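Acetone carboxylase alpha subunit (Xanthobacter autotrophicus Py2, PDB 5M45) is a metal-binding enzyme subunit of the hydantoinase B/oxoprolinase family. Local coordinates at residues A433-S436 / N437-Q440. Sequence-based numbering, arbitrary orientation.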
loop_
_atom_site.group_PDB
_atom_site.type_symbol
_atom_site.label_atom_id
_atom_site.label_comp_id
_atom_site.label_asym_id
_atom_site.label_seq_id
_atom_site.Cartn_x
_atom_site.Cartn_y
_atom_site.Cartn_z
ATOM N N ALA A 433 -9.200 23.227 -22.008
ATOM C CA ALA A 433 -10.077 22.074 -22.095
ATOM C C ALA A 433 -10.022 21.240 -20.836
ATOM O O ALA A 433 -9.017 21.256 -20.115
ATOM C CB ALA A 433 -9.668 21.203 -23.270
ATOM N N ASN A 434 -11.068 20.479 -20.602
ATOM C CA ASN A 434 -10.981 19.353 -19.680
ATOM C C ASN A 434 -10.034 18.289 -20.295
ATOM O O ASN A 434 -10.222 17.878 -21.461
ATOM C CB ASN A 434 -12.372 18.753 -19.407
ATOM C CG ASN A 434 -12.382 17.828 -18.205
ATOM O OD1 ASN A 434 -11.930 16.674 -18.278
ATOM N ND2 ASN A 434 -12.908 18.318 -17.088
ATOM N N THR A 435 -9.015 17.883 -19.540
ATOM C CA THR A 435 -7.982 16.967 -20.051
ATOM C C THR A 435 -8.427 15.496 -19.842
ATOM O O THR A 435 -8.105 14.876 -18.807
ATOM C CB THR A 435 -6.615 17.243 -19.378
ATOM O OG1 THR A 435 -6.670 16.910 -17.980
ATOM C CG2 THR A 435 -6.218 18.647 -19.564
ATOM N N SER A 436 -9.209 14.995 -20.788
ATOM C CA SER A 436 -9.809 13.622 -20.741
ATOM C C SER A 436 -10.337 13.307 -22.150
ATOM O O SER A 436 -10.329 14.213 -22.995
ATOM C CB SER A 436 -10.920 13.575 -19.682
ATOM O OG SER A 436 -12.066 14.363 -20.057
ATOM N N ASN A 437 -10.784 12.094 -22.492
ATOM C CA ASN A 437 -10.814 10.834 -21.704
ATOM C C ASN A 437 -9.439 10.219 -21.464
ATOM O O ASN A 437 -8.559 10.371 -22.291
ATOM C CB ASN A 437 -11.637 9.806 -22.488
ATOM C CG ASN A 437 -11.768 8.454 -21.758
ATOM O OD1 ASN A 437 -12.436 8.352 -20.711
ATOM N ND2 ASN A 437 -11.182 7.413 -22.345
ATOM N N TRP A 438 -9.306 9.488 -20.352
ATOM C CA TRP A 438 -8.150 8.634 -20.047
ATOM C C TRP A 438 -8.480 7.140 -20.276
ATOM O O TRP A 438 -9.206 6.499 -19.469
ATOM C CB TRP A 438 -7.686 8.870 -18.597
ATOM C CG TRP A 438 -7.213 10.254 -18.321
ATOM C CD1 TRP A 438 -7.971 11.292 -17.808
ATOM C CD2 TRP A 438 -5.896 10.796 -18.537
ATOM N NE1 TRP A 438 -7.217 12.424 -17.696
ATOM C CE2 TRP A 438 -5.947 12.171 -18.157
ATOM C CE3 TRP A 438 -4.710 10.285 -19.057
ATOM C CZ2 TRP A 438 -4.838 13.021 -18.237
ATOM C CZ3 TRP A 438 -3.568 11.136 -19.140
ATOM C CH2 TRP A 438 -3.651 12.501 -18.702
ATOM N N LEU A 439 -7.989 6.602 -21.397
ATOM C CA LEU A 439 -8.149 5.191 -21.728
ATOM C C LEU A 439 -7.289 4.363 -20.757
ATOM O O LEU A 439 -6.087 4.572 -20.669
ATOM C CB LEU A 439 -7.753 4.905 -23.195
ATOM C CG LEU A 439 -7.795 3.460 -23.727
ATOM C CD1 LEU A 439 -8.024 3.408 -25.222
ATOM C CD2 LEU A 439 -6.546 2.621 -23.377
ATOM N N GLN A 440 -7.929 3.464 -20.027
ATOM C CA GLN A 440 -7.247 2.676 -18.962
ATOM C C GLN A 440 -7.738 1.233 -18.945
ATOM O O GLN A 440 -8.803 0.926 -19.471
ATOM C CB GLN A 440 -7.522 3.298 -17.601
ATOM C CG GLN A 440 -6.906 4.690 -17.435
ATOM C CD GLN A 440 -7.332 5.356 -16.149
ATOM O OE1 GLN A 440 -6.740 5.133 -15.090
ATOM N NE2 GLN A 440 -8.396 6.153 -16.221
#
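Trp-438 turns its indole back against the backbone of Thr-435 and Ser-436, a local contact across a cis peptide in the buried loop that runs from helix 401-422 to strand 440-442 in this protein of the hydantoinase B/oxoprolinase family. The cis bond lies between Ser-436 and Asn-437 and draws their CA atoms to 3.1 Å. Just before it, Thr-435 is the centre of an inverse gamma turn, closed by a weak 3.1 Å bond from Ser-436 N to Asn-434 O. With CG of Trp-438 beside its own backbone N (chi1 -63°), the indole swings back to the turn, where NE1 comes within 2.8 Å of Thr-435 O. That bond is weak despite its length, because the N-H...O angle is only 117° and the oxygen meets the ring obliquely. Tyr-399 OH adds a second weak bond to the same carbonyl oxygen, while the hydroxyl of Thr-435 pairs with Trp-479. CD1 of the indole lies 4.2 Å from Ser-436 CA, and Phe-456 packs edge-to-face with the ring. The indole also passes about 4 Å from a bound acetate, probably from the crystallisation liquor, and about 7 Å from the manganese ion of the His-150, Asp-153 and His-175 site (nearest atoms). Beyond the cis bond, OD1 of Asn-437 bonds to Met-537 N, and ND2 to Asn-620 OD1 and Tyr-618 OH, which fixes which end of the amide is the oxygen. On the turn side, Ser-436 OG donates to Asn-434 OD1 at 2.9 Å, tilted 28° from the carboxamide's carbonyl plane.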